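Local coordinates for protein guanine deaminase (Escherichia coli, PDB 6OHB) that catalyses the zinc-dependent hydrolytic deamination of guanine to xanthine and ammonia, the first step of guanine degradation in purine metabolism, at residues H82-Q87 / P108-Y113; F125-L130 / I159-I164; V144-V149 / A165-M170; M324-G329 / L337-E342. One frame throughout, in Å; residues are numbered along the deposited sequence.

Contact 1: H82-Q87 / P108-Y113; sequences HIHYPQ and PTERRY. With ZN (zinc ion), chain E.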
loop_
_atom_site.group_PDB
_atom_site.type_symbol
_atom_site.label_atom_id
_atom_site.label_comp_id
_atom_site.label_asym_id
_atom_site.label_seq_id
_atom_site.Cartn_x
_atom_site.Cartn_y
_atom_site.Cartn_z
ATOM N N HIS A 82 -1.215 5.959 17.358
ATOM C CA HIS A 82 -1.852 7.241 17.033
ATOM C C HIS A 82 -2.941 6.994 15.997
ATOM O O HIS A 82 -2.639 6.627 14.857
ATOM C CB HIS A 82 -0.837 8.268 16.526
ATOM C CG HIS A 82 -1.444 9.588 16.157
ATOM N ND1 HIS A 82 -1.919 10.481 17.093
ATOM C CD2 HIS A 82 -1.660 10.163 14.949
ATOM C CE1 HIS A 82 -2.395 11.550 16.480
ATOM N NE2 HIS A 82 -2.248 11.383 15.179
ATOM N N ILE A 83 -4.193 7.202 16.389
ATOM C CA ILE A 83 -5.324 7.021 15.488
ATOM C C ILE A 83 -6.438 7.957 15.942
ATOM O O ILE A 83 -6.618 8.189 17.141
ATOM C CB ILE A 83 -5.760 5.538 15.443
ATOM C CG1 ILE A 83 -6.919 5.335 14.465
ATOM C CG2 ILE A 83 -6.090 5.014 16.842
ATOM C CD1 ILE A 83 -7.244 3.876 14.201
ATOM N N HIS A 84 -7.159 8.526 14.976
ATOM C CA HIS A 84 -8.243 9.471 15.233
ATOM C C HIS A 84 -9.579 8.733 15.083
ATOM O O HIS A 84 -9.933 8.297 13.983
ATOM C CB HIS A 84 -8.157 10.674 14.282
ATOM C CG HIS A 84 -6.928 11.533 14.446
ATOM N ND1 HIS A 84 -6.960 12.774 15.051
ATOM C CD2 HIS A 84 -5.655 11.367 14.015
ATOM C CE1 HIS A 84 -5.755 13.314 15.020
ATOM N NE2 HIS A 84 -4.945 12.477 14.406
ATOM N N TYR A 85 -10.306 8.569 16.197
ATOM C CA TYR A 85 -11.619 7.919 16.167
ATOM C C TYR A 85 -12.639 8.591 15.245
ATOM O O TYR A 85 -13.278 7.879 14.450
ATOM C CB TYR A 85 -12.136 7.793 17.610
ATOM C CG TYR A 85 -13.628 7.977 17.837
ATOM C CD1 TYR A 85 -14.562 7.103 17.280
ATOM C CD2 TYR A 85 -14.101 9.008 18.645
ATOM C CE1 TYR A 85 -15.920 7.269 17.499
ATOM C CE2 TYR A 85 -15.461 9.179 18.873
ATOM C CZ TYR A 85 -16.363 8.309 18.299
ATOM O OH TYR A 85 -17.713 8.481 18.524
ATOM N N PRO A 86 -12.872 9.922 15.301
ATOM C CA PRO A 86 -13.976 10.499 14.514
ATOM C C PRO A 86 -13.597 10.888 13.091
ATOM O O PRO A 86 -13.959 11.978 12.634
ATOM C CB PRO A 86 -14.364 11.732 15.334
ATOM C CG PRO A 86 -13.062 12.202 15.887
ATOM C CD PRO A 86 -12.243 10.945 16.162
ATOM N N GLN A 87 -12.869 10.027 12.377
ATOM C CA GLN A 87 -12.381 10.394 11.052
ATOM C C GLN A 87 -12.418 9.248 10.049
ATOM O O GLN A 87 -11.831 9.379 8.965
ATOM C CB GLN A 87 -10.950 10.932 11.148
ATOM C CG GLN A 87 -10.837 12.310 11.778
ATOM C CD GLN A 87 -9.409 12.800 11.832
ATOM O OE1 GLN A 87 -8.511 12.187 11.251
ATOM N NE2 GLN A 87 -9.189 13.914 12.519
ATOM N N PRO A 108 -14.760 19.617 9.391
ATOM C CA PRO A 108 -16.163 19.295 9.066
ATOM C C PRO A 108 -16.508 17.841 9.326
ATOM O O PRO A 108 -17.631 17.537 9.743
ATOM C CB PRO A 108 -16.275 19.652 7.575
ATOM C CG PRO A 108 -15.142 20.578 7.308
ATOM C CD PRO A 108 -14.035 20.118 8.209
ATOM N N THR A 109 -15.561 16.931 9.094
ATOM C CA THR A 109 -15.790 15.528 9.423
ATOM C C THR A 109 -16.032 15.359 10.918
ATOM O O THR A 109 -16.999 14.708 11.332
ATOM C CB THR A 109 -14.606 14.677 8.965
ATOM O OG1 THR A 109 -14.457 14.794 7.544
ATOM C CG2 THR A 109 -14.829 13.215 9.328
ATOM N N GLU A 110 -15.168 15.951 11.748
ATOM C CA GLU A 110 -15.320 15.781 13.189
ATOM C C GLU A 110 -16.533 16.521 13.739
ATOM O O GLU A 110 -16.989 16.196 14.842
ATOM C CB GLU A 110 -14.070 16.273 13.922
ATOM C CG GLU A 110 -12.784 15.546 13.573
ATOM C CD GLU A 110 -11.646 15.931 14.498
ATOM O OE1 GLU A 110 -11.843 16.834 15.342
ATOM O OE2 GLU A 110 -10.549 15.347 14.371
ATOM N N ARG A 111 -17.065 17.502 12.996
ATOM C CA ARG A 111 -18.262 18.216 13.438
ATOM C C ARG A 111 -19.474 17.299 13.546
ATOM O O ARG A 111 -20.334 17.508 14.410
ATOM C CB ARG A 111 -18.567 19.375 12.487
ATOM N N ARG A 112 -19.551 16.271 12.701
ATOM C CA ARG A 112 -20.711 15.386 12.680
ATOM C C ARG A 112 -20.841 14.555 13.950
ATOM O O ARG A 112 -21.883 13.922 14.150
ATOM C CB ARG A 112 -20.627 14.475 11.451
ATOM C CG ARG A 112 -20.110 15.214 10.219
ATOM C CD ARG A 112 -19.610 14.298 9.105
ATOM N NE ARG A 112 -20.524 13.209 8.770
ATOM C CZ ARG A 112 -20.580 12.634 7.570
ATOM N NH1 ARG A 112 -21.432 11.642 7.336
ATOM N NH2 ARG A 112 -19.775 13.052 6.602
ATOM N N TYR A 113 -19.825 14.552 14.808
ATOM C CA TYR A 113 -19.807 13.741 16.017
ATOM C C TYR A 113 -20.383 14.461 17.236
ATOM O O TYR A 113 -20.234 13.966 18.358
ATOM C CB TYR A 113 -18.378 13.256 16.288
ATOM C CG TYR A 113 -17.948 12.197 15.291
ATOM C CD1 TYR A 113 -17.509 12.548 14.021
ATOM C CD2 TYR A 113 -18.020 10.848 15.608
ATOM C CE1 TYR A 113 -17.136 11.586 13.103
ATOM C CE2 TYR A 113 -17.648 9.880 14.696
ATOM C CZ TYR A 113 -17.209 10.254 13.445
ATOM O OH TYR A 113 -16.837 9.290 12.534
HETATM ZN ZN ZN E . -3.136 12.580 13.832
HETATM O O HOH W 1 -9.293 13.550 16.129
#
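With chi1 at -72° and -61°, Gln87 and Glu110 both set CG beside the backbone N, and beyond it each chain runs extended until amide and carboxylate meet. Gln87 NE2 donates to Glu110 OE2 at 2.7 Å, with the acceptor close to the amide plane and the N-H pointing at the anti lone pair, the one turned away from OE1. The two flat groups are nearly coplanar. Glu110 OE2 also accepts from a water that is in turn the acceptor for His84 ND1, the nitrogen lying 2.7 Å from the water oxygen in the plane of the imidazole. This water bridge probably fixes the rotation of a ring whose other nitrogen, NE2, binds zinc at 1.9 Å. Glu110 OE1 is held separately, in a salt bridge with Arg209.

Beside this polar cluster lies an aromatic one. Pro86, the centre of an inverse gamma turn, lays CB over the middle of the Tyr113 ring, 3.4 Å from its centroid, in a CH-pi contact. Tyr113 turns its edge toward the face of Tyr85 in a T-shaped pair, planes at 72°. Both phenol hydroxyls bond elsewhere, Tyr113 to Glu89 and Tyr85 to the carbonyl of Ala119. Thr109 adds its methyl CG2, 3.6 Å from Pro86 O.

His82 joins His84 on the zinc, which His237 and Asp327 also bind. The paired histidines at the end of strand 73-84 form the His-X-His metal motif of the amidohydrolase superfamily, and the loop that follows them, backed by the end of helix 98-111 and the 3-10 segment after it, probably contributes to the guanine pocket.

Contact 2: F125-L130 / I159-I164; sequences FFIKQL and INMRMI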
loop_
_atom_site.group_PDB
_atom_site.type_symbol
_atom_site.label_atom_id
_atom_site.label_comp_id
_atom_site.label_asym_id
_atom_site.label_seq_id
_atom_site.Cartn_x
_atom_site.Cartn_y
_atom_site.Cartn_z
ATOM N N PHE A 125 -18.415 1.030 14.997
ATOM C CA PHE A 125 -17.695 0.782 13.745
ATOM C C PHE A 125 -16.183 0.839 13.947
ATOM O O PHE A 125 -15.440 0.010 13.403
ATOM C CB PHE A 125 -18.133 1.797 12.682
ATOM C CG PHE A 125 -17.389 1.678 11.377
ATOM C CD1 PHE A 125 -17.863 0.863 10.369
ATOM C CD2 PHE A 125 -16.218 2.386 11.160
ATOM C CE1 PHE A 125 -17.181 0.748 9.166
ATOM C CE2 PHE A 125 -15.532 2.272 9.960
ATOM C CZ PHE A 125 -16.015 1.452 8.964
ATOM N N PHE A 126 -15.713 1.818 14.722
ATOM C CA PHE A 126 -14.286 1.996 14.960
ATOM C C PHE A 126 -13.704 0.802 15.712
ATOM O O PHE A 126 -12.629 0.296 15.358
ATOM C CB PHE A 126 -14.078 3.301 15.731
ATOM C CG PHE A 126 -12.650 3.634 16.019
ATOM C CD1 PHE A 126 -11.880 4.310 15.083
ATOM C CD2 PHE A 126 -12.085 3.309 17.240
ATOM C CE1 PHE A 126 -10.559 4.636 15.355
ATOM C CE2 PHE A 126 -10.768 3.628 17.521
ATOM C CZ PHE A 126 -10.001 4.291 16.583
ATOM N N ILE A 127 -14.401 0.341 16.756
ATOM C CA ILE A 127 -13.931 -0.838 17.485
ATOM C C ILE A 127 -13.899 -2.056 16.566
ATOM O O ILE A 127 -12.962 -2.867 16.617
ATOM C CB ILE A 127 -14.802 -1.090 18.732
ATOM C CG1 ILE A 127 -14.701 0.079 19.713
ATOM C CG2 ILE A 127 -14.389 -2.390 19.426
ATOM C CD1 ILE A 127 -13.381 0.167 20.434
ATOM N N LYS A 128 -14.913 -2.196 15.699
ATOM C CA LYS A 128 -14.946 -3.334 14.780
ATOM C C LYS A 128 -13.757 -3.310 13.829
ATOM O O LYS A 128 -13.144 -4.354 13.559
ATOM C CB LYS A 128 -16.246 -3.322 13.970
ATOM C CG LYS A 128 -17.227 -4.472 14.209
ATOM C CD LYS A 128 -17.519 -4.707 15.680
ATOM C CE LYS A 128 -18.530 -5.836 15.866
ATOM N NZ LYS A 128 -19.879 -5.469 15.337
ATOM N N GLN A 129 -13.405 -2.121 13.330
ATOM C CA GLN A 129 -12.253 -2.008 12.441
ATOM C C GLN A 129 -10.962 -2.355 13.167
ATOM O O GLN A 129 -10.092 -3.030 12.605
ATOM C CB GLN A 129 -12.177 -0.608 11.833
ATOM C CG GLN A 129 -13.377 -0.244 10.978
ATOM C CD GLN A 129 -13.798 -1.363 10.046
ATOM O OE1 GLN A 129 -13.075 -1.719 9.123
ATOM N NE2 GLN A 129 -14.976 -1.927 10.291
ATOM N N LEU A 130 -10.802 -1.870 14.401
ATOM C CA LEU A 130 -9.637 -2.249 15.197
ATOM C C LEU A 130 -9.523 -3.768 15.312
ATOM O O LEU A 130 -8.463 -4.348 15.044
ATOM C CB LEU A 130 -9.710 -1.612 16.583
ATOM C CG LEU A 130 -9.560 -0.093 16.656
ATOM C CD1 LEU A 130 -9.623 0.364 18.106
ATOM C CD2 LEU A 130 -8.263 0.353 15.990
ATOM N N ILE A 159 -16.042 -4.804 25.727
ATOM C CA ILE A 159 -15.228 -5.990 25.493
ATOM C C ILE A 159 -13.993 -6.011 26.383
ATOM O O ILE A 159 -13.092 -6.831 26.169
ATOM C CB ILE A 159 -14.825 -6.107 24.014
ATOM C CG1 ILE A 159 -13.945 -4.918 23.612
ATOM C CG2 ILE A 159 -16.057 -6.201 23.126
ATOM C CD1 ILE A 159 -13.163 -5.137 22.335
ATOM N N ASN A 160 -13.932 -5.130 27.382
ATOM C CA ASN A 160 -12.787 -5.003 28.283
ATOM C C ASN A 160 -11.476 -4.842 27.510
ATOM O O ASN A 160 -10.455 -5.471 27.808
ATOM C CB ASN A 160 -12.714 -6.185 29.249
ATOM C CG ASN A 160 -11.776 -5.920 30.410
ATOM O OD1 ASN A 160 -11.477 -4.767 30.735
ATOM N ND2 ASN A 160 -11.291 -6.986 31.032
ATOM N N MET A 161 -11.505 -3.954 26.527
ATOM C CA MET A 161 -10.330 -3.622 25.740
ATOM C C MET A 161 -9.419 -2.689 26.532
ATOM O O MET A 161 -9.885 -1.864 27.324
ATOM C CB MET A 161 -10.766 -2.953 24.434
ATOM C CG MET A 161 -9.662 -2.599 23.462
ATOM S SD MET A 161 -10.364 -1.857 21.963
ATOM C CE MET A 161 -9.777 -2.982 20.705
ATOM N N ARG A 162 -8.107 -2.841 26.342
ATOM C CA ARG A 162 -7.146 -1.874 26.870
ATOM C C ARG A 162 -6.919 -0.797 25.816
ATOM O O ARG A 162 -6.295 -1.050 24.780
ATOM C CB ARG A 162 -5.825 -2.528 27.267
ATOM C CG ARG A 162 -4.885 -1.544 27.966
ATOM C CD ARG A 162 -3.728 -2.233 28.680
ATOM N NE ARG A 162 -4.149 -2.986 29.865
ATOM C CZ ARG A 162 -4.295 -2.466 31.082
ATOM N NH1 ARG A 162 -4.063 -1.177 31.297
ATOM N NH2 ARG A 162 -4.672 -3.240 32.095
ATOM N N MET A 163 -7.414 0.406 26.090
ATOM C CA MET A 163 -7.355 1.513 25.153
ATOM C C MET A 163 -7.040 2.796 25.909
ATOM O O MET A 163 -7.583 3.038 26.990
ATOM C CB MET A 163 -8.685 1.663 24.396
ATOM C CG MET A 163 -8.878 3.013 23.722
ATOM S SD MET A 163 -10.486 3.177 22.933
ATOM C CE MET A 163 -10.376 1.906 21.673
ATOM N N ILE A 164 -6.179 3.620 25.326
ATOM C CA ILE A 164 -5.908 4.958 25.831
ATOM C C ILE A 164 -6.605 5.951 24.912
ATOM O O ILE A 164 -6.413 5.920 23.689
ATOM C CB ILE A 164 -4.398 5.237 25.897
ATOM C CG1 ILE A 164 -3.646 4.015 26.422
ATOM C CG2 ILE A 164 -4.120 6.471 26.753
ATOM C CD1 ILE A 164 -2.142 4.189 26.433
#
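Contact 2 is an apolar packing contact in the interior of the subunit, where one side of helix 116-132 lies against the connection that leads from helix 146-158 into strand 164-169. It illustrates how flexible thioethers can bridge a wide gap: the nearest CA atoms, those of Ile127 and Met161, are 9.4 Å apart, and long side chains cover the distance.

Ile127 is at the centre. Its CD1 reaches both methionines, passing 3.9 Å from Met161 SD and 3.7 Å from Met163 CE, so a single methyl meets the sulfur of one and the end methyl of the other. The branch CG2 faces a different partner, Ile159 CD1, at 4.2 Å. One turn along, Leu130 offers CD1 to the same methionine ends, at 4.0 Å from Met163 CE, the two side chains crossing at about a right angle.

The methionines reach the helix because both leave the backbone with CG anti to N (chi1 -177° in Met161 and 162° in Met163) and stay extended through chi2, bending at chi3 alone. In Met161 it is SD, rather than CE, that comes nearest to Ile127 CD1. Asn160, with positive phi, is the C' residue of the Schellman motif that ends helix 146-158, and this turn sends the chain back toward the barrel.

Met163 also packs on Leu152 and Val140, while Leu130 touches Thr135. The contact thus belongs to the layer between barrel strands and their surrounding helices, the hydrophobic interface of a TIM-barrel amidohydrolase.

Contact 3: V144-V149 / A165-M170; sequences VHPQSV and AGKVMM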
loop_
_atom_site.group_PDB
_atom_site.type_symbol
_atom_site.label_atom_id
_atom_site.label_comp_id
_atom_site.label_asym_id
_atom_site.label_seq_id
_atom_site.Cartn_x
_atom_site.Cartn_y
_atom_site.Cartn_z
ATOM N N VAL A 144 -13.564 16.895 20.535
ATOM C CA VAL A 144 -13.575 17.970 21.516
ATOM C C VAL A 144 -14.783 17.813 22.432
ATOM O O VAL A 144 -14.740 18.218 23.595
ATOM C CB VAL A 144 -13.563 19.340 20.820
ATOM C CG1 VAL A 144 -13.072 20.408 21.776
ATOM C CG2 VAL A 144 -12.699 19.289 19.579
ATOM N N HIS A 145 -15.850 17.182 21.934
ATOM C CA HIS A 145 -17.076 16.950 22.693
ATOM C C HIS A 145 -16.894 15.769 23.639
ATOM O O HIS A 145 -16.449 14.703 23.204
ATOM C CB HIS A 145 -18.244 16.671 21.757
ATOM C CG HIS A 145 -18.136 17.354 20.431
ATOM N ND1 HIS A 145 -18.470 18.678 20.244
ATOM C CD2 HIS A 145 -17.725 16.895 19.224
ATOM C CE1 HIS A 145 -18.278 19.003 18.978
ATOM N NE2 HIS A 145 -17.825 17.939 18.338
ATOM N N PRO A 146 -17.228 15.913 24.924
ATOM C CA PRO A 146 -17.048 14.788 25.860
ATOM C C PRO A 146 -17.978 13.614 25.599
ATOM O O PRO A 146 -17.636 12.482 25.969
ATOM C CB PRO A 146 -17.333 15.420 27.234
ATOM C CG PRO A 146 -17.424 16.917 26.989
ATOM C CD PRO A 146 -17.840 17.082 25.571
ATOM N N GLN A 147 -19.125 13.838 24.951
ATOM C CA GLN A 147 -20.083 12.756 24.756
ATOM C C GLN A 147 -19.555 11.700 23.791
ATOM O O GLN A 147 -19.809 10.502 23.972
ATOM C CB GLN A 147 -21.410 13.323 24.250
ATOM N N SER A 148 -18.806 12.116 22.769
ATOM C CA SER A 148 -18.247 11.145 21.836
ATOM C C SER A 148 -17.130 10.328 22.472
ATOM O O SER A 148 -16.985 9.139 22.165
ATOM C CB SER A 148 -17.761 11.844 20.571
ATOM N N VAL A 149 -16.330 10.934 23.351
ATOM C CA VAL A 149 -15.335 10.149 24.080
ATOM C C VAL A 149 -16.034 9.176 25.025
ATOM O O VAL A 149 -15.573 8.045 25.227
ATOM C CB VAL A 149 -14.348 11.066 24.827
ATOM C CG1 VAL A 149 -13.284 10.234 25.537
ATOM C CG2 VAL A 149 -13.692 12.033 23.853
ATOM N N ALA A 165 -7.419 6.826 25.496
ATOM C CA ALA A 165 -8.156 7.815 24.730
ATOM C C ALA A 165 -8.343 9.056 25.591
ATOM O O ALA A 165 -8.091 9.048 26.800
ATOM C CB ALA A 165 -9.502 7.257 24.257
ATOM N N GLY A 166 -8.787 10.132 24.955
ATOM C CA GLY A 166 -9.016 11.373 25.665
ATOM C C GLY A 166 -9.730 12.373 24.788
ATOM O O GLY A 166 -9.773 12.238 23.560
ATOM N N LYS A 167 -10.296 13.383 25.442
ATOM C CA LYS A 167 -10.986 14.462 24.750
ATOM C C LYS A 167 -9.988 15.441 24.145
ATOM O O LYS A 167 -8.988 15.799 24.773
ATOM C CB LYS A 167 -11.918 15.190 25.716
ATOM C CG LYS A 167 -12.607 16.405 25.140
ATOM C CD LYS A 167 -13.121 17.307 26.249
ATOM C CE LYS A 167 -12.458 18.674 26.199
ATOM N NZ LYS A 167 -12.779 19.400 24.945
ATOM N N VAL A 168 -10.272 15.883 22.919
ATOM C CA VAL A 168 -9.419 16.862 22.258
ATOM C C VAL A 168 -9.581 18.213 22.941
ATOM O O VAL A 168 -10.702 18.659 23.214
ATOM C CB VAL A 168 -9.761 16.956 20.764
ATOM C CG1 VAL A 168 -8.933 18.047 20.101
ATOM C CG2 VAL A 168 -9.536 15.625 20.075
ATOM N N MET A 169 -8.457 18.851 23.260
ATOM C CA MET A 169 -8.441 20.202 23.802
ATOM C C MET A 169 -8.017 21.161 22.695
ATOM O O MET A 169 -6.890 21.071 22.194
ATOM C CB MET A 169 -7.492 20.286 24.999
ATOM C CG MET A 169 -7.804 19.283 26.107
ATOM S SD MET A 169 -6.590 19.268 27.447
ATOM C CE MET A 169 -6.216 21.008 27.596
ATOM N N MET A 170 -8.912 22.076 22.322
ATOM C CA MET A 170 -8.614 23.069 21.287
ATOM C C MET A 170 -9.558 24.255 21.447
ATOM O O MET A 170 -10.777 24.096 21.321
ATOM C CB MET A 170 -8.732 22.455 19.889
ATOM C CG MET A 170 -9.964 21.590 19.679
ATOM S SD MET A 170 -10.085 20.923 18.005
ATOM C CE MET A 170 -9.592 22.347 17.046
#
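Gly166 comes first along 165-170 to meet the other segment, its carbonyl oxygen lying 3.9 Å from Val149 CG2. That same methyl rests against the backbone of Lys167, whose CA is 3.7 Å away, and so fits the first turn of helix 146-158 against the strand.

The side chain of Lys167 dominates what follows. It starts extended but bends at chi3 (118°) and chi4 (63°), folding its aliphatic part over the carbonyl of Val144 and bringing the ammonium back to the same group. Lys167 NZ donates to Val144 O at 2.7 Å, in the carbonyl plane and on a lone pair. A second bond, from NZ to Val168 O, returns to its own segment with the donor tilted 24° from that carbonyl plane.

Val168 O also receives the CA-H of Val144 in a C-H...O contact, CA to O 3.4 Å. Beyond it, Val168 CB packs on Val144 CG2, and Met170, lying across Val144, sets CG and SD against the same methyl, SD at 3.5 Å.

Asp180 adds a salt bridge to the ammonium. A buried lysine held by two carbonyls and a carboxylate is probably kept protonated, its ammonium linking the approach to helix 146-158 with the C-terminal part of strand 164-169.

Contact 4: M324-G329 / L337-E342; sequences MGTDIG and LQTLNE. With ZN (zinc ion), chain E.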
loop_
_atom_site.group_PDB
_atom_site.type_symbol
_atom_site.label_atom_id
_atom_site.label_comp_id
_atom_site.label_asym_id
_atom_site.label_seq_id
_atom_site.Cartn_x
_atom_site.Cartn_y
_atom_site.Cartn_z
ATOM N N MET A 324 4.259 2.593 16.185
ATOM C CA MET A 324 3.614 2.798 14.893
ATOM C C MET A 324 2.177 3.283 15.067
ATOM O O MET A 324 1.432 2.754 15.893
ATOM C CB MET A 324 3.615 1.507 14.071
ATOM C CG MET A 324 4.986 0.885 13.836
ATOM S SD MET A 324 6.135 1.950 12.948
ATOM C CE MET A 324 5.190 2.304 11.461
ATOM N N GLY A 325 1.794 4.283 14.278
ATOM C CA GLY A 325 0.425 4.763 14.254
ATOM C C GLY A 325 -0.090 4.827 12.830
ATOM O O GLY A 325 0.672 4.973 11.876
ATOM N N THR A 326 -1.403 4.665 12.691
ATOM C CA THR A 326 -2.047 4.744 11.379
ATOM C C THR A 326 -2.459 6.154 10.911
ATOM O O THR A 326 -2.577 6.346 9.690
ATOM C CB THR A 326 -3.279 3.829 11.335
ATOM O OG1 THR A 326 -4.199 4.195 12.368
ATOM C CG2 THR A 326 -2.881 2.371 11.503
ATOM N N ASP A 327 -2.599 7.136 11.819
ATOM C CA ASP A 327 -3.341 8.405 11.614
ATOM C C ASP A 327 -4.556 8.167 10.740
ATOM O O ASP A 327 -4.760 8.847 9.736
ATOM C CB ASP A 327 -2.493 9.599 11.104
ATOM C CG ASP A 327 -2.828 10.910 11.917
ATOM O OD1 ASP A 327 -3.800 10.900 12.619
ATOM O OD2 ASP A 327 -2.265 11.996 11.940
ATOM N N ILE A 328 -5.353 7.159 11.121
ATOM C CA ILE A 328 -6.611 6.943 10.418
ATOM C C ILE A 328 -7.368 8.253 10.400
ATOM O O ILE A 328 -7.332 9.017 11.370
ATOM C CB ILE A 328 -7.420 5.791 11.044
ATOM C CG1 ILE A 328 -7.017 4.469 10.403
ATOM C CG2 ILE A 328 -8.920 6.010 10.903
ATOM C CD1 ILE A 328 -7.523 4.364 8.964
ATOM N N GLY A 329 -8.045 8.519 9.285
ATOM C CA GLY A 329 -8.390 9.863 8.878
ATOM C C GLY A 329 -7.522 10.225 7.686
ATOM O O GLY A 329 -7.912 10.002 6.535
ATOM N N LEU A 337 -0.069 -4.295 9.354
ATOM C CA LEU A 337 0.846 -4.869 8.370
ATOM C C LEU A 337 1.103 -3.885 7.236
ATOM O O LEU A 337 2.253 -3.672 6.825
ATOM C CB LEU A 337 0.300 -6.197 7.839
ATOM C CG LEU A 337 0.020 -7.295 8.872
ATOM C CD1 LEU A 337 -0.649 -8.493 8.211
ATOM C CD2 LEU A 337 1.298 -7.714 9.579
ATOM N N GLN A 338 0.036 -3.276 6.716
ATOM C CA GLN A 338 0.183 -2.278 5.664
ATOM C C GLN A 338 0.917 -1.040 6.170
ATOM O O GLN A 338 1.700 -0.430 5.427
ATOM C CB GLN A 338 -1.195 -1.914 5.109
ATOM C CG GLN A 338 -1.920 -3.106 4.511
ATOM C CD GLN A 338 -3.251 -2.741 3.885
ATOM O OE1 GLN A 338 -4.177 -2.313 4.572
ATOM N NE2 GLN A 338 -3.353 -2.916 2.574
ATOM N N THR A 339 0.681 -0.654 7.432
ATOM C CA THR A 339 1.426 0.463 8.018
ATOM C C THR A 339 2.923 0.184 8.019
ATOM O O THR A 339 3.732 1.063 7.693
ATOM C CB THR A 339 0.935 0.753 9.438
ATOM O OG1 THR A 339 -0.470 1.025 9.412
ATOM C CG2 THR A 339 1.661 1.955 10.021
ATOM N N LEU A 340 3.312 -1.038 8.381
ATOM C CA LEU A 340 4.727 -1.384 8.372
ATOM C C LEU A 340 5.261 -1.461 6.949
ATOM O O LEU A 340 6.427 -1.140 6.708
ATOM C CB LEU A 340 4.949 -2.702 9.106
ATOM C CG LEU A 340 4.611 -2.716 10.597
ATOM C CD1 LEU A 340 4.541 -4.154 11.097
ATOM C CD2 LEU A 340 5.626 -1.905 11.395
ATOM N N ASN A 341 4.432 -1.884 5.995
ATOM C CA ASN A 341 4.831 -1.808 4.590
ATOM C C ASN A 341 5.179 -0.372 4.187
ATOM O O ASN A 341 6.209 -0.121 3.532
ATOM C CB ASN A 341 3.710 -2.356 3.709
ATOM C CG ASN A 341 4.199 -2.794 2.346
ATOM O OD1 ASN A 341 5.281 -3.366 2.214
ATOM N ND2 ASN A 341 3.402 -2.522 1.318
ATOM N N GLU A 342 4.343 0.588 4.593
ATOM C CA GLU A 342 4.626 1.984 4.256
ATOM C C GLU A 342 5.873 2.485 4.976
ATOM O O GLU A 342 6.671 3.240 4.401
ATOM C CB GLU A 342 3.427 2.871 4.590
ATOM C CG GLU A 342 2.159 2.509 3.837
ATOM C CD GLU A 342 2.281 2.732 2.341
ATOM O OE1 GLU A 342 2.797 3.796 1.939
ATOM O OE2 GLU A 342 1.855 1.843 1.570
HETATM ZN ZN ZN E . -3.136 12.580 13.832
#
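Apolar packing and methyl-oxygen contacts join 324-329 to helix 336-349, with Met324 and Thr339 as the chief parts. In the packing, Met324 is bent at chi2 and chi3 (-60° and -56°), which turns its methyl CE toward Thr339 CG2, 3.8 Å away, while Met324 CG, nearer the backbone, lies at the same separation from Leu340 CD2. Leu340 is in addition packed by Ala359 and Met417, so its isobutyl group sits between several helices.

Thr339 supplies the second kind of contact, that of methyls with oxygens. Its CG2 is 3.7 Å from Gly325 O, and its hydroxyl OG1 is approached by Thr326 CG2 at 3.5 Å. Each hydroxyl is bonded outside this pairing: Thr339 OG1 to the carbonyl of Asn335, just before the helix begins, and Thr326 OG1 to Asp80. Thr326 OG1 also takes a long, weak bond from Ile328 N.

Metal coordination stands apart from the meeting of the two segments. In the loop after Thr326, Asp327 directs its carboxylate away from the helix and binds zinc. Both oxygens, OD1 and OD2, are modelled 2.2 Å from the ion, but the position of OD1 is doubtful because it comes too close to His84 CD2. His82, His84 and His237 complete the protein ligands. An aspartate just past the end of strand 321-324 is the usual place for this ligand in the amidohydrolase superfamily, whose metal centre, mononuclear here, lies at the C-terminal mouth of the barrel.

Overall arrangement
From the N terminus, contact 1 closes a loop first, bringing helix 98-111 back to the end of strand 73-84. Contacts 2 and 3 cross: 144-149 falls between 125-130 and 159-164, which runs directly into 165-170; contact 2 ties helix 116-132 to the connection after helix 146-158, contact 3 the start of that helix to the next strand. Contact 4 comes last, a short closure between the end of strand 321-324 and helix 336-349. Contacts 1 and 4 meet at the zinc, each supplying ligands. Phe126 of contact 2 packs on Ile83 and Tyr85 of contact 1, and Tyr85 touches Ser148 of contact 3. Contacts 3 and 4 lie about 23 Å apart between centres, without touching.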